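DNA polymerase II large subunit (Pyrococcus horikoshii, PDB 5BKH) probably synthesises and proofreads DNA as a mature polymerase, and is represented here by its mini-intein, a protein-splicing element in an alternative domain-swapped form. Local coordinates at residues H83-E88 with K141-I146; H101-Y106 with N123-I128; M44-K49 with K77-D82; N8-D13 with V27-L32. All coordinates share one frame; numbering follows the deposited sequence.

Contact 1: H83-E88 with K141-I146; sequences HLIRFE and KKIEFI
F145 and I85 lie side by side on the apolar face of an antiparallel strand pair in the intein's six-stranded sheet, and I85 CG1 sits over one face of the F145 ring, 3.8 Å from its centroid, in a CH-pi contact. F145 CG stands beside the backbone N, anti to the carbonyl carbon (chi1 -81°), which lays the ring alongside the isoleucine; H83 CD2 meets its edge, 3.5 Å from F145 CD2. Farther along, F87 turns its ring edge to I143. The packing runs on into the second subunit, where F145 stacks on its counterpart and H83 NE2 hydrogen-bonds to that of the other H83. A serine at F145 would probably leave I85 CG1 without its aromatic face and open a gap beside H83. The opposite face is partly exposed: I146 packs over L84 and R86, and the charged ends lie beyond. R86 forms a salt bridge with E88, and K142 with E144, whereas R86 NE stays 4.3 Å from E144 OE1, beyond a salt bridge. K141 and K142 both oppose E88 in a classic beta bulge, E88 O accepting from K141 N (2.7 Å) and K142 N (3.0 Å). The chemistry implies one face cemented by apolar contact and another whose charges pair along each strand rather than across.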
# COMPACT_ATOMS: atom_id res chain seq x y z
N HIS A 83 -4.21 -13.53 -11.21
CA HIS A 83 -4.58 -14.14 -12.47
C HIS A 83 -6.06 -13.92 -12.74
O HIS A 83 -6.84 -13.56 -11.85
CB HIS A 83 -4.27 -15.64 -12.45
CG HIS A 83 -4.45 -16.27 -11.10
ND1 HIS A 83 -3.39 -16.62 -10.30
CD2 HIS A 83 -5.57 -16.59 -10.41
CE1 HIS A 83 -3.85 -17.14 -9.17
NE2 HIS A 83 -5.17 -17.13 -9.21
N LEU A 84 -6.45 -14.12 -13.99
CA LEU A 84 -7.84 -14.00 -14.39
C LEU A 84 -8.47 -15.37 -14.58
O LEU A 84 -7.78 -16.39 -14.69
CB LEU A 84 -8.00 -13.19 -15.68
CG LEU A 84 -7.50 -11.75 -15.64
CD1 LEU A 84 -6.26 -11.64 -16.48
CD2 LEU A 84 -8.59 -10.81 -16.14
N ILE A 85 -9.79 -15.37 -14.63
CA ILE A 85 -10.56 -16.56 -14.95
C ILE A 85 -11.02 -16.44 -16.39
O ILE A 85 -11.53 -15.39 -16.81
CB ILE A 85 -11.76 -16.71 -13.99
CG1 ILE A 85 -11.34 -17.46 -12.73
CG2 ILE A 85 -12.85 -17.51 -14.65
CD1 ILE A 85 -12.44 -17.55 -11.70
N ARG A 86 -10.84 -17.51 -17.16
CA ARG A 86 -11.20 -17.58 -18.57
C ARG A 86 -12.29 -18.63 -18.74
O ARG A 86 -12.08 -19.81 -18.42
CB ARG A 86 -9.99 -17.94 -19.43
CG ARG A 86 -10.21 -17.75 -20.92
CD ARG A 86 -8.90 -17.70 -21.67
NE ARG A 86 -8.89 -18.63 -22.80
CZ ARG A 86 -9.41 -18.36 -23.99
NH1 ARG A 86 -9.98 -17.20 -24.25
NH2 ARG A 86 -9.35 -19.29 -24.94
N PHE A 87 -13.45 -18.19 -19.22
CA PHE A 87 -14.58 -19.05 -19.55
C PHE A 87 -14.59 -19.25 -21.06
O PHE A 87 -14.81 -18.30 -21.82
CB PHE A 87 -15.89 -18.43 -19.08
CG PHE A 87 -15.97 -18.17 -17.61
CD1 PHE A 87 -16.06 -19.22 -16.71
CD2 PHE A 87 -15.99 -16.88 -17.12
CE1 PHE A 87 -16.14 -18.98 -15.35
CE2 PHE A 87 -16.08 -16.63 -15.76
CZ PHE A 87 -16.16 -17.69 -14.88
N GLU A 88 -14.34 -20.48 -21.49
CA GLU A 88 -14.56 -20.88 -22.87
C GLU A 88 -15.99 -21.39 -22.97
O GLU A 88 -16.33 -22.40 -22.34
CB GLU A 88 -13.55 -21.93 -23.31
CG GLU A 88 -12.51 -21.41 -24.29
CD GLU A 88 -11.24 -22.23 -24.29
OE1 GLU A 88 -10.15 -21.64 -24.41
OE2 GLU A 88 -11.32 -23.47 -24.16
N LYS A 141 -17.98 -24.36 -21.39
CA LYS A 141 -17.30 -25.61 -21.73
C LYS A 141 -15.99 -25.78 -20.97
O LYS A 141 -15.67 -26.90 -20.55
CB LYS A 141 -17.01 -25.67 -23.24
CG LYS A 141 -18.14 -25.21 -24.13
CD LYS A 141 -17.64 -24.91 -25.53
CE LYS A 141 -17.13 -26.16 -26.23
NZ LYS A 141 -16.39 -25.83 -27.48
N LYS A 142 -15.23 -24.71 -20.79
CA LYS A 142 -13.92 -24.82 -20.15
C LYS A 142 -13.68 -23.64 -19.21
O LYS A 142 -14.08 -22.52 -19.51
CB LYS A 142 -12.80 -24.89 -21.19
CG LYS A 142 -11.60 -25.73 -20.76
CD LYS A 142 -10.45 -25.58 -21.74
CE LYS A 142 -9.26 -26.44 -21.34
NZ LYS A 142 -8.05 -25.60 -21.07
N ILE A 143 -13.02 -23.91 -18.09
CA ILE A 143 -12.66 -22.88 -17.13
C ILE A 143 -11.16 -22.97 -16.87
O ILE A 143 -10.66 -24.03 -16.47
CB ILE A 143 -13.44 -23.01 -15.81
CG1 ILE A 143 -14.93 -22.81 -16.06
CG2 ILE A 143 -12.93 -21.99 -14.79
CD1 ILE A 143 -15.77 -22.87 -14.82
N GLU A 144 -10.45 -21.86 -17.10
CA GLU A 144 -9.00 -21.83 -16.99
C GLU A 144 -8.56 -20.63 -16.18
O GLU A 144 -9.01 -19.51 -16.44
CB GLU A 144 -8.35 -21.76 -18.38
CG GLU A 144 -7.42 -22.92 -18.71
CD GLU A 144 -6.81 -22.79 -20.09
OE1 GLU A 144 -7.49 -22.28 -21.00
OE2 GLU A 144 -5.64 -23.19 -20.26
N PHE A 145 -7.68 -20.85 -15.21
CA PHE A 145 -7.04 -19.74 -14.51
C PHE A 145 -5.81 -19.35 -15.32
O PHE A 145 -4.85 -20.12 -15.42
CB PHE A 145 -6.69 -20.14 -13.08
CG PHE A 145 -7.84 -20.04 -12.13
CD1 PHE A 145 -8.82 -21.03 -12.10
CD2 PHE A 145 -7.97 -18.96 -11.28
CE1 PHE A 145 -9.89 -20.94 -11.24
CE2 PHE A 145 -9.04 -18.87 -10.40
CZ PHE A 145 -10.00 -19.86 -10.38
N ILE A 146 -5.84 -18.16 -15.92
CA ILE A 146 -4.84 -17.76 -16.90
C ILE A 146 -4.10 -16.52 -16.42
O ILE A 146 -4.64 -15.69 -15.68
CB ILE A 146 -5.47 -17.52 -18.30
CG1 ILE A 146 -6.62 -16.51 -18.22
CG2 ILE A 146 -5.95 -18.83 -18.90
CD1 ILE A 146 -6.22 -15.09 -18.56

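Contact 2: H101-Y106 with N123-I128; sequences HPVLVY and NIIIII
V105 and I125 form an antiparallel non-hydrogen-bonded pair where strands 102-106 and 124-128 meet at a steep 113°, so that the pairing is confined to a short crossing. This is the sharply twisted part of a six-stranded antiparallel sheet in an intein splicing domain of the Hint fold. Y106 N donates to I124 O at 2.9 Å, while I126 N reaches L104 O at 3.2 Å.

The side chains at the crossing are almost wholly branched aliphatics, well suited to a buried strand because their bulk close to the backbone fills the space between chains. I125 holds its CG1 beside the backbone N and anti to the carbonyl carbon (chi1 -56°), and a second turn at chi2 brings CD1 against two valines. V103 CG1 lies 3.5 Å from I125 CD1, and V105 CG2 lies 3.6 Å from that same methyl. An alanine at I125 would probably open a gap beside both valines, leaving V103 CG1 and V105 CG2 without their common partner. The side chain also packs on V140 and L89, tying the crossing to strands 135-146 and 84-89.

Across the sheet from this cluster, Y106 CB rests on I124 CG2 at 3.7 Å, and its ring runs outward to K137, in a cation-pi contact, and to the edge-to-face partner F111. L104 packs on F60 of the third subunit. The donor I126 N approaches L104 O from above the carbonyl plane, yet the N-H points nearly straight at the oxygen, at 167°.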
# COMPACT_ATOMS: atom_id res chain seq x y z
N HIS A 101 -15.46 -10.66 -10.26
CA HIS A 101 -16.40 -9.95 -11.12
C HIS A 101 -17.69 -10.77 -11.27
O HIS A 101 -17.64 -12.00 -11.38
CB HIS A 101 -15.77 -9.70 -12.49
CG HIS A 101 -16.67 -8.98 -13.45
ND1 HIS A 101 -16.74 -7.61 -13.52
CD2 HIS A 101 -17.51 -9.45 -14.40
CE1 HIS A 101 -17.60 -7.26 -14.46
NE2 HIS A 101 -18.08 -8.36 -15.01
N PRO A 102 -18.85 -10.12 -11.26
CA PRO A 102 -20.12 -10.86 -11.38
C PRO A 102 -20.42 -11.24 -12.83
O PRO A 102 -20.30 -10.42 -13.74
CB PRO A 102 -21.16 -9.88 -10.83
CG PRO A 102 -20.58 -8.53 -11.13
CD PRO A 102 -19.07 -8.68 -11.04
N VAL A 103 -20.81 -12.50 -13.03
CA VAL A 103 -21.16 -13.05 -14.32
C VAL A 103 -22.66 -13.31 -14.34
O VAL A 103 -23.21 -13.87 -13.38
CB VAL A 103 -20.38 -14.34 -14.61
CG1 VAL A 103 -20.65 -14.83 -16.01
CG2 VAL A 103 -18.89 -14.12 -14.40
N LEU A 104 -23.32 -12.89 -15.41
CA LEU A 104 -24.75 -13.15 -15.56
C LEU A 104 -24.97 -14.61 -15.90
O LEU A 104 -24.53 -15.09 -16.96
CB LEU A 104 -25.35 -12.26 -16.64
CG LEU A 104 -26.47 -11.34 -16.16
CD1 LEU A 104 -27.40 -11.09 -17.31
CD2 LEU A 104 -27.22 -11.91 -14.95
N VAL A 105 -25.67 -15.32 -15.03
CA VAL A 105 -25.88 -16.76 -15.14
C VAL A 105 -27.38 -17.01 -15.19
O VAL A 105 -28.16 -16.28 -14.57
CB VAL A 105 -25.22 -17.50 -13.96
CG1 VAL A 105 -25.93 -18.81 -13.65
CG2 VAL A 105 -23.75 -17.74 -14.27
N TYR A 106 -27.79 -18.01 -15.97
CA TYR A 106 -29.17 -18.48 -15.99
C TYR A 106 -29.24 -19.78 -15.20
O TYR A 106 -28.63 -20.78 -15.59
CB TYR A 106 -29.67 -18.68 -17.42
CG TYR A 106 -31.16 -18.91 -17.53
CD1 TYR A 106 -32.04 -17.83 -17.52
CD2 TYR A 106 -31.68 -20.19 -17.65
CE1 TYR A 106 -33.40 -18.03 -17.62
CE2 TYR A 106 -33.04 -20.40 -17.76
CZ TYR A 106 -33.90 -19.32 -17.74
OH TYR A 106 -35.26 -19.51 -17.85
N ASN A 123 -22.55 -24.49 -16.45
CA ASN A 123 -23.36 -23.32 -16.15
C ASN A 123 -23.72 -22.58 -17.44
O ASN A 123 -22.98 -22.62 -18.43
CB ASN A 123 -22.62 -22.36 -15.21
CG ASN A 123 -22.60 -22.84 -13.77
OD1 ASN A 123 -22.00 -22.20 -12.91
ND2 ASN A 123 -23.22 -23.98 -13.51
N ILE A 124 -24.85 -21.88 -17.40
CA ILE A 124 -25.34 -21.09 -18.53
C ILE A 124 -24.97 -19.63 -18.30
O ILE A 124 -25.42 -19.02 -17.32
CB ILE A 124 -26.85 -21.25 -18.71
CG1 ILE A 124 -27.23 -22.71 -19.00
CG2 ILE A 124 -27.35 -20.33 -19.82
CD1 ILE A 124 -26.71 -23.21 -20.31
N ILE A 125 -24.17 -19.07 -19.21
CA ILE A 125 -23.87 -17.65 -19.27
C ILE A 125 -24.78 -17.00 -20.30
O ILE A 125 -25.09 -17.58 -21.35
CB ILE A 125 -22.39 -17.41 -19.65
CG1 ILE A 125 -21.45 -18.12 -18.67
CG2 ILE A 125 -22.07 -15.93 -19.71
CD1 ILE A 125 -21.79 -17.91 -17.25
N ILE A 126 -25.22 -15.78 -19.99
CA ILE A 126 -25.94 -14.95 -20.95
C ILE A 126 -24.91 -14.13 -21.72
O ILE A 126 -24.10 -13.41 -21.13
CB ILE A 126 -26.95 -14.03 -20.24
CG1 ILE A 126 -27.85 -14.84 -19.31
CG2 ILE A 126 -27.76 -13.25 -21.27
CD1 ILE A 126 -28.53 -16.02 -19.99
N ILE A 127 -24.94 -14.26 -23.05
CA ILE A 127 -24.15 -13.37 -23.90
C ILE A 127 -25.11 -12.65 -24.84
O ILE A 127 -26.32 -12.89 -24.81
CB ILE A 127 -23.06 -14.11 -24.69
CG1 ILE A 127 -23.67 -14.93 -25.83
CG2 ILE A 127 -22.17 -14.93 -23.75
CD1 ILE A 127 -22.67 -15.82 -26.53
N ILE A 128 -24.59 -11.75 -25.67
CA ILE A 128 -25.43 -10.98 -26.57
C ILE A 128 -24.83 -11.06 -27.97
O ILE A 128 -23.72 -10.56 -28.20
CB ILE A 128 -25.60 -9.53 -26.11
CG1 ILE A 128 -26.36 -9.53 -24.78
CG2 ILE A 128 -26.36 -8.74 -27.15
CD1 ILE A 128 -26.38 -8.21 -24.08

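Contact 3: M44-K49 with K77-D82; sequences MVYVRK and KAPATD
Y46 and K77 exchange two backbone hydrogen bonds, making an antiparallel hydrogen-bonded pair. Y46 N donates to K77 O at 2.9 Å, and the bond is almost straight, at 171°. The return bond, from K77 N to Y46 O, is also 2.9 Å long, and there the donor lies in the carbonyl plane. Beyond this pair the pairing stops: P79 has no N-H to offer, so the proline suits the place where strand 66-78 gives way to loop.

Apolar contacts take over at that end. V45 holds CG1 beside the backbone N, anti to the carbonyl carbon (chi1 -67°), and this methyl touches A78 CB at 3.7 Å; the small alanine meets it with its single side-chain carbon. The proline CG meets the Y46 ring obliquely, 4.2 Å from Y46 CE2, and R115 of the second subunit packs on both Y46 and P79. Of a different kind is the approach of a C-H group to a carbonyl, with P79 CD 3.6 Å from M44 O.

Aromatic and charged groups form a further set. The edge of the Y46 ring lies near K77 O, with Y46 CD2 3.9 Å from that oxygen, while its ring also meets that of Y41. K77 sends a long chain away from the strand pair, and its ammonium end makes a cation-pi contact with F152.

The pair belongs to the larger antiparallel sheet of the intein. A78 is bonded on to V153 of strand 153-158, and helix 29-34 lays Y33 against both Y46 and K77.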
# COMPACT_ATOMS: atom_id res chain seq x y z
N MET A 44 10.76 -16.38 -6.63
CA MET A 44 9.41 -16.31 -7.18
C MET A 44 9.44 -15.97 -8.66
O MET A 44 8.49 -15.38 -9.18
CB MET A 44 8.56 -15.30 -6.41
CG MET A 44 8.41 -15.66 -4.94
SD MET A 44 6.78 -16.31 -4.54
CE MET A 44 7.18 -17.55 -3.32
N VAL A 45 10.52 -16.32 -9.36
CA VAL A 45 10.70 -15.97 -10.76
C VAL A 45 11.31 -17.15 -11.52
O VAL A 45 11.85 -18.08 -10.93
CB VAL A 45 11.58 -14.71 -10.94
CG1 VAL A 45 10.88 -13.48 -10.39
CG2 VAL A 45 12.94 -14.91 -10.28
N TYR A 46 11.21 -17.08 -12.84
CA TYR A 46 11.78 -18.08 -13.73
C TYR A 46 13.08 -17.52 -14.31
O TYR A 46 13.07 -16.45 -14.93
CB TYR A 46 10.81 -18.43 -14.85
CG TYR A 46 9.58 -19.20 -14.40
CD1 TYR A 46 9.65 -20.56 -14.14
CD2 TYR A 46 8.36 -18.55 -14.25
CE1 TYR A 46 8.52 -21.26 -13.73
CE2 TYR A 46 7.23 -19.25 -13.84
CZ TYR A 46 7.32 -20.60 -13.59
OH TYR A 46 6.20 -21.29 -13.18
N VAL A 47 14.18 -18.23 -14.10
CA VAL A 47 15.50 -17.83 -14.56
C VAL A 47 15.94 -18.78 -15.66
O VAL A 47 15.81 -20.01 -15.52
CB VAL A 47 16.52 -17.82 -13.41
CG1 VAL A 47 17.79 -17.11 -13.82
CG2 VAL A 47 15.91 -17.18 -12.16
N ARG A 48 16.44 -18.23 -16.76
CA ARG A 48 17.05 -19.00 -17.83
C ARG A 48 18.48 -18.52 -18.01
O ARG A 48 18.72 -17.32 -18.18
CB ARG A 48 16.25 -18.87 -19.13
CG ARG A 48 15.06 -19.81 -19.22
CD ARG A 48 14.49 -19.85 -20.63
NE ARG A 48 13.06 -20.15 -20.63
CZ ARG A 48 12.43 -20.79 -21.61
NH1 ARG A 48 13.06 -21.20 -22.69
NH2 ARG A 48 11.12 -21.02 -21.49
N LYS A 49 19.43 -19.46 -17.95
CA LYS A 49 20.85 -19.13 -17.93
C LYS A 49 21.64 -19.66 -19.11
O LYS A 49 22.73 -19.14 -19.38
CB LYS A 49 21.49 -19.66 -16.64
CG LYS A 49 21.09 -18.90 -15.39
CD LYS A 49 22.03 -19.19 -14.23
CE LYS A 49 21.26 -19.64 -13.00
NZ LYS A 49 22.14 -19.81 -11.81
N LYS A 77 11.94 -14.01 -15.93
CA LYS A 77 10.53 -13.85 -16.25
C LYS A 77 9.75 -13.94 -14.95
O LYS A 77 9.79 -14.97 -14.27
CB LYS A 77 10.07 -14.91 -17.25
CG LYS A 77 8.57 -14.98 -17.50
CD LYS A 77 8.22 -16.27 -18.23
CE LYS A 77 6.74 -16.37 -18.54
NZ LYS A 77 6.30 -15.33 -19.50
N ALA A 78 9.08 -12.85 -14.57
CA ALA A 78 8.35 -12.80 -13.32
C ALA A 78 6.87 -12.95 -13.59
O ALA A 78 6.30 -12.13 -14.33
CB ALA A 78 8.62 -11.50 -12.57
N PRO A 79 6.21 -13.97 -13.04
CA PRO A 79 4.79 -14.17 -13.33
C PRO A 79 3.94 -13.02 -12.82
O PRO A 79 4.33 -12.26 -11.93
CB PRO A 79 4.44 -15.47 -12.59
CG PRO A 79 5.67 -15.89 -11.85
CD PRO A 79 6.83 -15.10 -12.34
N ALA A 80 2.75 -12.90 -13.41
CA ALA A 80 1.79 -11.90 -12.98
C ALA A 80 1.49 -12.04 -11.49
O ALA A 80 1.65 -13.11 -10.91
CB ALA A 80 0.50 -12.03 -13.79
N THR A 81 1.06 -10.94 -10.88
CA THR A 81 0.72 -10.96 -9.47
C THR A 81 -0.52 -11.83 -9.23
O THR A 81 -0.43 -12.89 -8.61
CB THR A 81 0.52 -9.54 -8.94
OG1 THR A 81 -0.19 -9.57 -7.70
CG2 THR A 81 -0.21 -8.66 -9.96
N ASP A 82 -1.67 -11.39 -9.73
CA ASP A 82 -2.89 -12.18 -9.70
C ASP A 82 -3.23 -12.64 -11.12
O ASP A 82 -2.62 -12.21 -12.10
CB ASP A 82 -4.05 -11.38 -9.09
CG ASP A 82 -4.26 -10.04 -9.77
OD1 ASP A 82 -5.13 -9.28 -9.31
OD2 ASP A 82 -3.55 -9.75 -10.76

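Contact 4: N8-D13 with V27-L32; sequences NCFPGD and VTLKEL
L29 reaches from the first turn of helix 29-34 to the F10 ring. Its CB passes P11 O at 4.0 Å and lies almost as near to G12 O, running alongside the backbone of 8-13. Beyond CG, CD2 continues the chain outward, anti to CA, while CD1 takes the bent branch (chi2 62°). CD2 comes 3.5 Å from F10 CB and just as close to F10 CD2, and meets the ring obliquely. Leucine suits the place because its branched end can serve two apolar surfaces: the side chain also packs on I16 and F154, joining the helix start to strands 15-20 and 153-158. In this intein splicing (Hint) domain C9, next to F10, packs near C175 at the other end of the modelled chain, consistent with a place near the splicing site. Strand 23-28 runs straight into the short helix, with T28 at the N-cap position, although its side chain makes no capping bond. The neighbouring loop supplies a carbonyl: K30 N donates to G12 O at 3.1 Å, in the carbonyl plane and on a lone pair. Partial positive charge at a helix start would probably strengthen that bond. G12 O also lies 3.6 Å from K30 CB. The K30 chain then leads away, and its NZ forms a salt bridge with E34.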
# COMPACT_ATOMS: atom_id res chain seq x y z
N ASN A 8 16.36 -4.80 -13.24
CA ASN A 8 15.52 -3.97 -14.09
C ASN A 8 14.20 -4.68 -14.34
O ASN A 8 14.03 -5.86 -14.02
CB ASN A 8 16.21 -3.65 -15.42
CG ASN A 8 16.93 -4.86 -16.00
OD1 ASN A 8 16.30 -5.83 -16.41
ND2 ASN A 8 18.26 -4.79 -16.04
N CYS A 9 13.24 -3.94 -14.91
CA CYS A 9 11.94 -4.48 -15.27
C CYS A 9 11.57 -4.00 -16.66
O CYS A 9 11.74 -2.82 -16.99
CB CYS A 9 10.84 -4.05 -14.28
SG CYS A 9 11.36 -3.94 -12.55
N PHE A 10 11.06 -4.92 -17.48
CA PHE A 10 10.62 -4.57 -18.82
C PHE A 10 9.34 -5.33 -19.14
O PHE A 10 9.18 -6.49 -18.73
CB PHE A 10 11.67 -4.92 -19.89
CG PHE A 10 12.98 -4.21 -19.73
CD1 PHE A 10 13.11 -2.88 -20.09
CD2 PHE A 10 14.09 -4.88 -19.24
CE1 PHE A 10 14.33 -2.23 -19.95
CE2 PHE A 10 15.30 -4.24 -19.10
CZ PHE A 10 15.42 -2.91 -19.45
N PRO A 11 8.42 -4.70 -19.87
CA PRO A 11 7.29 -5.46 -20.43
C PRO A 11 7.79 -6.51 -21.41
O PRO A 11 8.92 -6.46 -21.90
CB PRO A 11 6.46 -4.38 -21.14
CG PRO A 11 6.86 -3.10 -20.49
CD PRO A 11 8.31 -3.26 -20.14
N GLY A 12 6.92 -7.48 -21.69
CA GLY A 12 7.29 -8.55 -22.59
C GLY A 12 7.50 -8.09 -24.02
O GLY A 12 8.33 -8.66 -24.74
N ASP A 13 6.78 -7.06 -24.46
CA ASP A 13 6.81 -6.62 -25.85
C ASP A 13 7.86 -5.55 -26.14
O ASP A 13 7.91 -5.05 -27.26
CB ASP A 13 5.43 -6.11 -26.28
CG ASP A 13 4.94 -4.96 -25.42
OD1 ASP A 13 5.55 -4.70 -24.36
OD2 ASP A 13 3.95 -4.31 -25.81
N VAL A 27 15.08 -7.67 -30.80
CA VAL A 27 14.22 -8.77 -30.36
C VAL A 27 13.42 -8.31 -29.15
O VAL A 27 13.88 -7.52 -28.33
CB VAL A 27 15.02 -10.05 -30.03
CG1 VAL A 27 15.85 -10.48 -31.23
CG2 VAL A 27 15.90 -9.84 -28.81
N THR A 28 12.19 -8.80 -29.08
CA THR A 28 11.35 -8.57 -27.91
C THR A 28 11.88 -9.38 -26.73
O THR A 28 12.50 -10.43 -26.90
CB THR A 28 9.89 -8.93 -28.25
OG1 THR A 28 9.06 -7.77 -28.12
CG2 THR A 28 9.36 -10.04 -27.37
N LEU A 29 11.67 -8.85 -25.52
CA LEU A 29 12.23 -9.50 -24.34
C LEU A 29 11.61 -10.87 -24.10
O LEU A 29 12.28 -11.77 -23.57
CB LEU A 29 12.06 -8.62 -23.10
CG LEU A 29 13.37 -8.54 -22.32
CD1 LEU A 29 14.45 -7.90 -23.18
CD2 LEU A 29 13.23 -7.78 -21.04
N LYS A 30 10.35 -11.06 -24.50
CA LYS A 30 9.76 -12.39 -24.48
C LYS A 30 10.50 -13.33 -25.44
O LYS A 30 10.78 -14.48 -25.10
CB LYS A 30 8.27 -12.30 -24.84
CG LYS A 30 7.58 -13.63 -25.07
CD LYS A 30 6.07 -13.46 -24.98
CE LYS A 30 5.36 -14.80 -24.90
NZ LYS A 30 5.78 -15.72 -26.00
N GLU A 31 10.83 -12.84 -26.64
CA GLU A 31 11.65 -13.62 -27.55
C GLU A 31 13.03 -13.89 -26.96
O GLU A 31 13.56 -14.99 -27.09
CB GLU A 31 11.78 -12.92 -28.90
CG GLU A 31 10.46 -12.59 -29.57
CD GLU A 31 10.63 -11.98 -30.94
OE1 GLU A 31 11.33 -12.59 -31.78
OE2 GLU A 31 10.08 -10.89 -31.19
N LEU A 32 13.62 -12.88 -26.32
CA LEU A 32 14.94 -13.07 -25.73
C LEU A 32 14.91 -14.15 -24.66
O LEU A 32 15.84 -14.96 -24.55
CB LEU A 32 15.44 -11.75 -25.16
CG LEU A 32 16.79 -11.81 -24.43
CD1 LEU A 32 17.85 -12.37 -25.36
CD2 LEU A 32 17.19 -10.44 -23.91

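Overall arrangement
From the N terminus, contact 4 closes the first and shortest loop, bringing 8-13 against the start of helix 29-34. Contact 3 follows in series, joining 44-49 to 77-82, and reaches the same large antiparallel sheet, with about 12 Å between its centre and that of contact 4. The chain then leaves this sheet through 79-82 and enters contact 1 at once. Contact 1 closes a longer loop, and contact 2 is nested inside it; no loops cross. Contacts 1 and 2 share the six-stranded sheet, where strands 124-128 and 135-146 are neighbours, and F87 touches V103. Contacts 1, 2 and 3 all touch other subunits, contact 2 chiefly the third, consistent with the domain-swapped assembly.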